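Local coordinates for YueI protein (Bacillus subtilis, PDB 2OHW) that is of unknown function, a single-chain alpha/beta protein of the DUF1694 family built round a four-stranded mixed sheet, at residues H27-G31 / S32-R36; I82-A85 / S86-G89; D5-D8 / L9-Q13; L73-Q76 / S77-Y81. One frame throughout, in Å; residues are numbered along the deposited sequence.

Interaction 1: residues H27-G31 / S32-R36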
loop_
_atom_site.group_PDB
_atom_site.type_symbol
_atom_site.label_atom_id
_atom_site.label_comp_id
_atom_site.label_asym_id
_atom_site.label_seq_id
_atom_site.Cartn_x
_atom_site.Cartn_y
_atom_site.Cartn_z
ATOM N N HIS A 27 -8.540 3.315 7.499
ATOM C CA HIS A 27 -7.470 3.641 8.435
ATOM C C HIS A 27 -6.195 2.823 8.213
ATOM O O HIS A 27 -5.108 3.288 8.553
ATOM C CB HIS A 27 -7.952 3.529 9.879
ATOM C CG HIS A 27 -9.027 4.514 10.234
ATOM N ND1 HIS A 27 -10.142 4.168 10.965
ATOM C CD2 HIS A 27 -9.152 5.835 9.959
ATOM C CE1 HIS A 27 -10.908 5.234 11.127
ATOM N NE2 HIS A 27 -10.331 6.258 10.523
ATOM N N LEU A 28 -6.327 1.616 7.658
ATOM C CA LEU A 28 -5.157 0.799 7.301
ATOM C C LEU A 28 -4.573 1.195 5.932
ATOM O O LEU A 28 -3.352 1.368 5.791
ATOM C CB LEU A 28 -5.491 -0.696 7.323
ATOM C CG LEU A 28 -4.375 -1.662 6.870
ATOM C CD1 LEU A 28 -3.116 -1.573 7.704
ATOM C CD2 LEU A 28 -4.898 -3.100 6.877
ATOM N N PHE A 29 -5.453 1.311 4.935
ATOM C CA PHE A 29 -5.041 1.455 3.542
ATOM C C PHE A 29 -4.941 2.892 3.023
ATOM O O PHE A 29 -5.214 3.162 1.840
ATOM C CB PHE A 29 -5.939 0.600 2.640
ATOM C CG PHE A 29 -5.808 -0.884 2.896
ATOM C CD1 PHE A 29 -4.658 -1.568 2.503
ATOM C CD2 PHE A 29 -6.831 -1.589 3.507
ATOM C CE1 PHE A 29 -4.536 -2.945 2.745
ATOM C CE2 PHE A 29 -6.723 -2.961 3.737
ATOM C CZ PHE A 29 -5.573 -3.637 3.365
ATOM N N LEU A 30 -4.529 3.800 3.909
ATOM C CA LEU A 30 -4.268 5.201 3.532
ATOM C C LEU A 30 -5.482 5.857 2.880
ATOM O O LEU A 30 -5.351 6.674 1.959
ATOM C CB LEU A 30 -3.035 5.301 2.617
ATOM C CG LEU A 30 -1.710 4.828 3.224
ATOM C CD1 LEU A 30 -0.597 4.817 2.168
ATOM C CD2 LEU A 30 -1.322 5.698 4.404
ATOM N N GLY A 31 -6.657 5.492 3.387
ATOM C CA GLY A 31 -7.922 6.089 2.960
ATOM C C GLY A 31 -8.726 5.241 1.996
ATOM O O GLY A 31 -9.900 5.538 1.763
ATOM N N SER A 32 -8.114 4.192 1.433
ATOM C CA SER A 32 -8.801 3.324 0.472
ATOM C C SER A 32 -9.564 2.186 1.140
ATOM O O SER A 32 -9.206 1.728 2.234
ATOM C CB SER A 32 -7.798 2.724 -0.521
ATOM O OG SER A 32 -8.464 1.890 -1.469
ATOM N N LEU A 33 -10.630 1.729 0.481
ATOM C CA LEU A 33 -11.300 0.498 0.902
ATOM C C LEU A 33 -10.503 -0.719 0.423
ATOM O O LEU A 33 -9.852 -0.679 -0.622
ATOM C CB LEU A 33 -12.733 0.435 0.334
ATOM C CG LEU A 33 -13.768 1.434 0.884
ATOM C CD1 LEU A 33 -15.148 1.202 0.273
ATOM C CD2 LEU A 33 -13.833 1.377 2.397
ATOM N N ARG A 34 -10.584 -1.818 1.166
ATOM C CA ARG A 34 -9.840 -3.020 0.776
ATOM C C ARG A 34 -10.196 -3.480 -0.645
ATOM O O ARG A 34 -9.334 -3.974 -1.387
ATOM C CB ARG A 34 -10.092 -4.144 1.779
ATOM C CG ARG A 34 -9.492 -5.478 1.397
ATOM C CD ARG A 34 -7.965 -5.439 1.375
ATOM N NE ARG A 34 -7.406 -6.757 1.072
ATOM C CZ ARG A 34 -7.384 -7.288 -0.144
ATOM N NH1 ARG A 34 -6.846 -8.489 -0.328
ATOM N NH2 ARG A 34 -7.894 -6.617 -1.178
ATOM N N GLU A 35 -11.466 -3.326 -1.032
ATOM C CA GLU A 35 -11.898 -3.794 -2.345
ATOM C C GLU A 35 -11.221 -3.052 -3.502
ATOM O O GLU A 35 -11.257 -3.534 -4.633
ATOM C CB GLU A 35 -13.433 -3.700 -2.490
ATOM C CG GLU A 35 -13.975 -2.292 -2.547
ATOM C CD GLU A 35 -15.494 -2.244 -2.591
ATOM O OE1 GLU A 35 -16.134 -3.271 -2.294
ATOM O OE2 GLU A 35 -16.035 -1.168 -2.917
ATOM N N ARG A 36 -10.630 -1.889 -3.217
ATOM C CA ARG A 36 -9.977 -1.100 -4.261
ATOM C C ARG A 36 -8.445 -1.276 -4.302
ATOM O O ARG A 36 -7.768 -0.776 -5.208
ATOM C CB ARG A 36 -10.370 0.372 -4.116
ATOM C CG ARG A 36 -11.923 0.599 -4.171
ATOM C CD ARG A 36 -12.283 1.879 -4.881
ATOM N NE ARG A 36 -13.682 2.340 -4.777
ATOM C CZ ARG A 36 -14.796 1.608 -4.659
ATOM N NH1 ARG A 36 -14.777 0.283 -4.634
ATOM N NH2 ARG A 36 -15.972 2.231 -4.576
#

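Interaction 2: residues I82-A85 / S86-G89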
loop_
_atom_site.group_PDB
_atom_site.type_symbol
_atom_site.label_atom_id
_atom_site.label_comp_id
_atom_site.label_asym_id
_atom_site.label_seq_id
_atom_site.Cartn_x
_atom_site.Cartn_y
_atom_site.Cartn_z
ATOM N N ILE A 82 7.464 7.454 -7.063
ATOM C CA ILE A 82 6.845 8.569 -7.787
ATOM C C ILE A 82 7.342 8.583 -9.232
ATOM O O ILE A 82 6.555 8.828 -10.157
ATOM C CB ILE A 82 7.140 9.913 -7.081
ATOM C CG1 ILE A 82 6.309 10.007 -5.790
ATOM C CG2 ILE A 82 6.903 11.109 -8.046
ATOM C CD1 ILE A 82 6.548 11.284 -4.959
ATOM N N GLN A 83 8.634 8.300 -9.417
ATOM C CA GLN A 83 9.220 8.212 -10.766
ATOM C C GLN A 83 8.520 7.123 -11.563
ATOM O O GLN A 83 8.194 7.324 -12.740
ATOM C CB GLN A 83 10.720 7.918 -10.703
ATOM C CG GLN A 83 11.554 8.941 -9.905
ATOM C CD GLN A 83 11.767 10.244 -10.646
ATOM O OE1 GLN A 83 12.108 10.246 -11.825
ATOM N NE2 GLN A 83 11.579 11.361 -9.954
ATOM N N MET A 84 8.303 5.969 -10.922
ATOM C CA MET A 84 7.629 4.835 -11.572
ATOM C C MET A 84 6.206 5.228 -11.942
ATOM O O MET A 84 5.747 4.953 -13.061
ATOM C CB MET A 84 7.572 3.617 -10.644
ATOM C CG MET A 84 8.889 2.979 -10.252
ATOM S SD MET A 84 8.623 1.558 -9.095
ATOM C CE MET A 84 6.958 1.816 -8.548
ATOM N N ALA A 85 5.492 5.869 -11.009
ATOM C CA ALA A 85 4.103 6.281 -11.251
ATOM C C ALA A 85 4.035 7.239 -12.447
ATOM O O ALA A 85 3.251 7.036 -13.374
ATOM C CB ALA A 85 3.477 6.913 -9.987
ATOM N N SER A 86 4.862 8.276 -12.441
ATOM C CA SER A 86 4.805 9.255 -13.518
ATOM C C SER A 86 5.136 8.648 -14.875
ATOM O O SER A 86 4.541 9.044 -15.890
ATOM C CB SER A 86 5.693 10.456 -13.179
ATOM O OG SER A 86 5.162 11.105 -12.030
ATOM N N ARG A 87 6.056 7.681 -14.877
ATOM C CA ARG A 87 6.453 6.959 -16.088
ATOM C C ARG A 87 5.237 6.358 -16.806
ATOM O O ARG A 87 5.199 6.302 -18.037
ATOM C CB ARG A 87 7.444 5.850 -15.722
ATOM C CG ARG A 87 7.988 5.000 -16.878
ATOM C CD ARG A 87 9.096 4.066 -16.365
ATOM N NE ARG A 87 10.122 4.818 -15.638
ATOM C CZ ARG A 87 10.771 4.398 -14.550
ATOM N NH1 ARG A 87 10.522 3.203 -14.017
ATOM N NH2 ARG A 87 11.672 5.188 -13.984
ATOM N N TYR A 88 4.245 5.921 -16.031
ATOM C CA TYR A 88 3.073 5.243 -16.575
ATOM C C TYR A 88 1.785 6.064 -16.464
ATOM O O TYR A 88 0.678 5.544 -16.646
ATOM C CB TYR A 88 2.931 3.852 -15.910
ATOM C CG TYR A 88 4.179 3.023 -16.055
ATOM C CD1 TYR A 88 4.589 2.570 -17.318
ATOM C CD2 TYR A 88 4.980 2.720 -14.955
ATOM C CE1 TYR A 88 5.741 1.835 -17.473
ATOM C CE2 TYR A 88 6.140 1.983 -15.106
ATOM C CZ TYR A 88 6.504 1.546 -16.373
ATOM O OH TYR A 88 7.654 0.810 -16.527
ATOM N N GLY A 89 1.923 7.362 -16.171
ATOM C CA GLY A 89 0.767 8.247 -16.137
ATOM C C GLY A 89 -0.132 8.069 -14.932
ATOM O O GLY A 89 -1.326 8.396 -15.000
#

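Interaction 3: residues D5-D8 / L9-Q13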
loop_
_atom_site.group_PDB
_atom_site.type_symbol
_atom_site.label_atom_id
_atom_site.label_comp_id
_atom_site.label_asym_id
_atom_site.label_seq_id
_atom_site.Cartn_x
_atom_site.Cartn_y
_atom_site.Cartn_z
ATOM N N ASP A 5 -5.453 -8.309 18.322
ATOM C CA ASP A 5 -4.697 -9.450 17.804
ATOM C C ASP A 5 -5.252 -9.986 16.495
ATOM O O ASP A 5 -4.487 -10.513 15.692
ATOM C CB ASP A 5 -4.632 -10.583 18.830
ATOM C CG ASP A 5 -3.925 -10.175 20.114
ATOM O OD1 ASP A 5 -3.274 -9.117 20.164
ATOM O OD2 ASP A 5 -4.028 -10.928 21.090
ATOM N N LYS A 6 -6.558 -9.844 16.262
ATOM C CA LYS A 6 -7.128 -10.281 14.983
ATOM C C LYS A 6 -6.586 -9.434 13.831
ATOM O O LYS A 6 -6.372 -9.954 12.735
ATOM C CB LYS A 6 -8.661 -10.292 15.007
ATOM C CG LYS A 6 -9.309 -8.949 15.272
ATOM C CD LYS A 6 -10.714 -9.133 15.833
ATOM C CE LYS A 6 -11.527 -7.860 15.734
ATOM N NZ LYS A 6 -10.875 -6.702 16.408
ATOM N N MET A 7 -6.316 -8.153 14.089
ATOM C CA MET A 7 -5.735 -7.278 13.052
ATOM C C MET A 7 -4.287 -7.650 12.775
ATOM O O MET A 7 -3.850 -7.658 11.622
ATOM C CB MET A 7 -5.836 -5.808 13.469
ATOM C CG MET A 7 -5.142 -4.781 12.541
ATOM S SD MET A 7 -5.771 -4.716 10.819
ATOM C CE MET A 7 -7.493 -4.492 11.165
ATOM N N ASP A 8 -3.539 -7.959 13.831
ATOM C CA ASP A 8 -2.166 -8.398 13.670
ATOM C C ASP A 8 -2.109 -9.653 12.821
ATOM O O ASP A 8 -1.198 -9.800 12.012
ATOM C CB ASP A 8 -1.490 -8.676 15.014
ATOM C CG ASP A 8 -1.213 -7.422 15.809
ATOM O OD1 ASP A 8 -1.378 -6.289 15.288
ATOM O OD2 ASP A 8 -0.824 -7.585 16.984
ATOM N N LEU A 9 -3.065 -10.562 13.000
ATOM C CA LEU A 9 -3.066 -11.790 12.235
ATOM C C LEU A 9 -3.380 -11.479 10.776
ATOM O O LEU A 9 -2.724 -12.007 9.874
ATOM C CB LEU A 9 -4.052 -12.826 12.798
ATOM C CG LEU A 9 -3.863 -14.218 12.163
ATOM C CD1 LEU A 9 -2.470 -14.792 12.442
ATOM C CD2 LEU A 9 -4.926 -15.213 12.597
ATOM N N TYR A 10 -4.354 -10.605 10.552
ATOM C CA TYR A 10 -4.685 -10.154 9.187
ATOM C C TYR A 10 -3.453 -9.606 8.484
ATOM O O TYR A 10 -3.160 -9.962 7.337
ATOM C CB TYR A 10 -5.766 -9.081 9.268
ATOM C CG TYR A 10 -6.203 -8.473 7.965
ATOM C CD1 TYR A 10 -7.154 -9.110 7.169
ATOM C CD2 TYR A 10 -5.740 -7.223 7.564
ATOM C CE1 TYR A 10 -7.586 -8.540 5.978
ATOM C CE2 TYR A 10 -6.169 -6.648 6.376
ATOM C CZ TYR A 10 -7.109 -7.302 5.597
ATOM O OH TYR A 10 -7.579 -6.719 4.428
ATOM N N LEU A 11 -2.723 -8.744 9.178
ATOM C CA LEU A 11 -1.464 -8.215 8.628
ATOM C C LEU A 11 -0.394 -9.290 8.400
ATOM O O LEU A 11 0.203 -9.370 7.324
ATOM C CB LEU A 11 -0.913 -7.107 9.523
ATOM C CG LEU A 11 -1.792 -5.863 9.686
ATOM C CD1 LEU A 11 -1.215 -5.009 10.778
ATOM C CD2 LEU A 11 -1.819 -5.085 8.360
ATOM N N GLN A 12 -0.174 -10.145 9.393
ATOM C CA GLN A 12 0.898 -11.140 9.305
ATOM C C GLN A 12 0.668 -12.069 8.121
ATOM O O GLN A 12 1.625 -12.463 7.434
ATOM C CB GLN A 12 0.963 -11.926 10.620
ATOM C CG GLN A 12 1.886 -13.143 10.644
ATOM C CD GLN A 12 1.894 -13.765 12.019
ATOM O OE1 GLN A 12 2.347 -13.143 12.984
ATOM N NE2 GLN A 12 1.363 -14.972 12.122
ATOM N N GLN A 13 -0.599 -12.382 7.861
ATOM C CA GLN A 13 -0.941 -13.323 6.794
ATOM C C GLN A 13 -1.140 -12.707 5.415
ATOM O O GLN A 13 -1.468 -13.410 4.475
ATOM C CB GLN A 13 -2.156 -14.145 7.191
ATOM C CG GLN A 13 -1.877 -15.028 8.384
ATOM C CD GLN A 13 -2.884 -16.125 8.526
ATOM O OE1 GLN A 13 -4.041 -15.985 8.116
ATOM N NE2 GLN A 13 -2.461 -17.226 9.148
#

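Interaction 4: residues L73-Q76 / S77-Y81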
loop_
_atom_site.group_PDB
_atom_site.type_symbol
_atom_site.label_atom_id
_atom_site.label_comp_id
_atom_site.label_asym_id
_atom_site.label_seq_id
_atom_site.Cartn_x
_atom_site.Cartn_y
_atom_site.Cartn_z
ATOM N N LEU A 73 6.618 9.045 5.953
ATOM C CA LEU A 73 7.871 8.776 5.264
ATOM C C LEU A 73 8.491 10.068 4.741
ATOM O O LEU A 73 7.779 10.990 4.365
ATOM C CB LEU A 73 7.616 7.835 4.080
ATOM C CG LEU A 73 7.180 6.412 4.437
ATOM C CD1 LEU A 73 6.726 5.716 3.154
ATOM C CD2 LEU A 73 8.340 5.676 5.074
ATOM N N GLN A 74 9.818 10.122 4.740
ATOM C CA GLN A 74 10.548 11.205 4.106
ATOM C C GLN A 74 10.638 10.985 2.600
ATOM O O GLN A 74 10.670 9.842 2.135
ATOM C CB GLN A 74 11.953 11.297 4.714
ATOM C CG GLN A 74 11.912 11.681 6.184
ATOM C CD GLN A 74 13.282 11.849 6.801
ATOM O OE1 GLN A 74 14.294 11.857 6.106
ATOM N NE2 GLN A 74 13.317 11.982 8.124
ATOM N N TYR A 75 10.703 12.089 1.855
ATOM C CA TYR A 75 10.739 12.067 0.386
ATOM C C TYR A 75 11.703 11.070 -0.205
ATOM O O TYR A 75 11.331 10.330 -1.118
ATOM C CB TYR A 75 11.037 13.464 -0.178
ATOM C CG TYR A 75 10.892 13.546 -1.686
ATOM C CD1 TYR A 75 9.633 13.570 -2.283
ATOM C CD2 TYR A 75 12.012 13.607 -2.509
ATOM C CE1 TYR A 75 9.493 13.647 -3.662
ATOM C CE2 TYR A 75 11.883 13.676 -3.891
ATOM C CZ TYR A 75 10.620 13.693 -4.457
ATOM O OH TYR A 75 10.485 13.768 -5.830
ATOM N N GLN A 76 12.939 11.056 0.282
ATOM C CA GLN A 76 13.949 10.192 -0.330
ATOM C C GLN A 76 13.595 8.703 -0.276
ATOM O O GLN A 76 14.100 7.922 -1.074
ATOM C CB GLN A 76 15.329 10.462 0.279
ATOM C CG GLN A 76 15.487 9.999 1.706
ATOM C CD GLN A 76 15.050 11.009 2.744
ATOM O OE1 GLN A 76 14.449 12.047 2.436
ATOM N NE2 GLN A 76 15.345 10.700 4.004
ATOM N N SER A 77 12.704 8.335 0.644
ATOM C CA SER A 77 12.264 6.950 0.802
ATOM C C SER A 77 11.292 6.501 -0.279
ATOM O O SER A 77 11.281 5.329 -0.663
ATOM C CB SER A 77 11.611 6.741 2.181
ATOM O OG SER A 77 12.508 7.093 3.231
ATOM N N TYR A 78 10.462 7.417 -0.758
ATOM C CA TYR A 78 9.415 7.046 -1.707
ATOM C C TYR A 78 9.533 7.673 -3.076
ATOM O O TYR A 78 8.743 7.380 -3.969
ATOM C CB TYR A 78 8.021 7.329 -1.138
ATOM C CG TYR A 78 7.733 8.769 -0.748
ATOM C CD1 TYR A 78 7.442 9.743 -1.707
ATOM C CD2 TYR A 78 7.723 9.148 0.591
ATOM C CE1 TYR A 78 7.150 11.056 -1.334
ATOM C CE2 TYR A 78 7.438 10.443 0.965
ATOM C CZ TYR A 78 7.155 11.394 -0.000
ATOM O OH TYR A 78 6.881 12.663 0.414
ATOM N N SER A 79 10.506 8.559 -3.254
ATOM C CA SER A 79 10.649 9.222 -4.538
ATOM C C SER A 79 10.817 8.284 -5.735
ATOM O O SER A 79 10.351 8.612 -6.827
ATOM C CB SER A 79 11.784 10.227 -4.482
ATOM O OG SER A 79 12.972 9.587 -4.080
ATOM N N SER A 80 11.457 7.132 -5.551
ATOM C CA SER A 80 11.596 6.178 -6.659
ATOM C C SER A 80 10.228 5.726 -7.175
ATOM O O SER A 80 10.053 5.500 -8.373
ATOM C CB SER A 80 12.397 4.959 -6.216
ATOM O OG SER A 80 13.736 5.318 -5.946
ATOM N N TYR A 81 9.270 5.576 -6.258
ATOM C CA TYR A 81 7.932 5.113 -6.630
ATOM C C TYR A 81 7.170 6.187 -7.375
ATOM O O TYR A 81 6.344 5.878 -8.233
ATOM C CB TYR A 81 7.166 4.625 -5.396
ATOM C CG TYR A 81 7.815 3.377 -4.831
ATOM C CD1 TYR A 81 7.587 2.129 -5.412
ATOM C CD2 TYR A 81 8.703 3.456 -3.749
ATOM C CE1 TYR A 81 8.218 0.981 -4.918
ATOM C CE2 TYR A 81 9.331 2.316 -3.247
ATOM C CZ TYR A 81 9.075 1.090 -3.830
ATOM O OH TYR A 81 9.720 -0.021 -3.312
HETATM O O HOH W 1 7.259 13.256 3.112
HETATM O O HOH W 2 11.422 7.875 5.699
HETATM O O HOH W 3 10.285 11.334 -7.560
#

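Interaction 1: residues H27-G31 / S32-R36
The chain leaves helix 22-28 through a type I' beta turn from Phe29 to Ser32, closed by Ser32 N donating to Phe29 O at 3.1 Å with an N-H...O angle of 165°. The turn redirects the chain toward strand 37-42. Leu30 and Gly31 fill its two central positions with positive phi; at the backbone angles of Gly31 a side chain would collide with the carbonyl oxygen of Leu30. Beyond the turn a short 3-10 segment, 34-36, begins, and Arg36 N bonds back to Leu33 O at 3.0 Å. The side chains of Phe29 and Ser32 run out from the two ends of the turn, their CB atoms 4.2 Å apart, and Phe29 CB also rests 3.5 Å from Ser32 O. With CG beside its own backbone N (chi1 -65°), the Phe29 ring reaches Arg34. There the aliphatic part of the arginine does the touching, the ring and guanidinium planes standing 73° apart. Leu28 CD2 lies over one face of the same ring, off its centre, while Leu104 of strand 104-110 and Tyr10 of helix 5-12 also touch Phe29. The guanidinium makes its bonds elsewhere: NE donates to Met15 O and NH1 to Arg116 O, which fixes the arginine between the N-terminal region and a later loop. The chain of Arg34 bends at its second torsion, and its CD sits 3.6 Å from Phe29 CZ.

Interaction 2: residues I82-A85 / S86-G89
Ser86 N donates to Ile82 O at 2.9 Å with a nearly straight N-H...O angle of 169°, and Arg87 N to Gln83 O at 3.0 Å, the last regular i to i+4 bonds of helix 75-87. Tyr88 N then bonds to Ala85 O at 3.0 Å and only weakly to Met84 O. A Schellman motif ends the helix: Gly89, with positive phi, is its C-prime residue, Gly89 N bonding to Ser86 O and Val90 N to Ala85 O. Arg87 runs back along the helix, one guanidinium face toward Gln83 O and Met84 CA, and its NH1, 4.1 Å from Met84 CG, forms a salt bridge with Glu56. Tyr88 OH bonds to the same OE2 of Glu56, and Arg87 CG covers the centre of one ring face. The Tyr88 ring meets Met84 O obliquely, CD2 lying 3.0 Å from that oxygen. With an alanine here in place of Tyr88 the hydroxyl and ring are gone, which is likely to leave Glu56 OE2 with Arg87 alone of these two partners and Arg87 CG without its aromatic cover. Met84 packs on Ala55, Glu56 and Leu59 of helix 53-60, while Ile82 and Ala85 lie against Ile69 and Leu67 of strand 65-70, so the helix end packs against both helix 53-60 and the sheet.

Interaction 3: residues D5-D8 / L9-Q13
Helix 5-12, the first helix of the chain, brings Met7 beside Tyr10 and Leu11 one turn on, in a Met-aromatic contact flanked by aliphatic packing. Met7 and Tyr10 lie side by side and point the same way. The methionine sulfur SD is 5.2 Å from the Tyr10 ring centroid and 58° off the ring normal, an oblique approach in which SD comes to 4.1 Å from CD2. With Met7 CG opposite the backbone N (chi1 174°) and a bend at chi2, the sulfur comes beside the ring. The same sulfur reaches Leu11, with SD 4.3 Å from CG, so one atom touches both Tyr10 and Leu11. The scaffold is a regular alpha-helix: Leu9 N, Tyr10 N, Leu11 N and Gln12 N donate in succession to the carbonyls of Asp5, Lys6, Met7 and Asp8. Of these the bond from Leu11 N to Met7 O, at 2.9 Å and 169°, is the straightest, and Leu11 CG packs 3.3 Å from that same oxygen. Tyr10 CB meets Met7 O at 3.4 Å, while the far end of the tyrosine is held by a hydrogen bond from OH to Gly17 O in the loop after the helix. One side of the helix thus faces the protein: Leu19 touches Met7 and Tyr10, and Leu28 of helix 22-28 touches Tyr10 and Leu11. Asp5, Leu9 and Gln12 are exposed on another side; Lys6, also exposed, pairs through NZ with Glu4 in a salt bridge.

Interaction 4: residues L73-Q76 / S77-Y81
Tyr78 folds back over Leu73, Gln74 and Tyr75, because its CG stands between the backbone N and the carbonyl carbon (chi1 59°). From CB the ring starts with CG, 3.9 Å from Tyr75 O; CD2 then meets Leu73 CB at 3.7 Å and Gln74 O at 3.4 Å. Farther out, CE2 lies 3.5 Å from Leu73 O, which sits at the ring edge near its plane. On the opposite side of the ring CE1 touches Tyr75 CD1 at 3.7 Å, an oblique pair with planes 77° apart. Tyr75 CA lies over one ring face in a CH-pi contact, 3.9 Å from the centroid. At the tip, OH bonds to a water that donates to Leu73 O. This is the first turn of helix 75-87, the helix of the beta-alpha-beta unit joining strands 65-70 and 92-95. Its bonding is irregular: Tyr75 O accepts from both Tyr78 N and Ser79 N, whereas Ser77 N donates to Gln74 O. A leucine in place of Tyr78 lacks the hydroxyl and the flat ring, so the water on Leu73 O would probably lose its second tie and Tyr75 CA its aromatic cover. Tyr75 in turn receives Ser79 CB over one face, 3.8 Å from its centroid, and a second water joins Tyr75 OH to Ser79 O. On the surface, Gln76 NE2 donates to Gln74 OE1 at 2.6 Å.

In the fold
From the N terminus the contacts come in series, interaction 3, then 1, 4 and 2, with no nesting or crossing; each closes only a local turn. Interaction 3 lies on helix 5-12 and touches interaction 1, at the exit of helix 22-28, mainly through Tyr10, which reaches Arg34 there. Interaction 1 leads into edge strand 37-42. After strand 65-70, interactions 4 and 2 occupy the start and end of helix 75-87, their centres about 13 Å apart, and touch through Tyr75 and Ile82. That helix leads on to strand 92-95. Interaction 3 lies across the chain's centre from both, its centre about 31 Å from that of interaction 2.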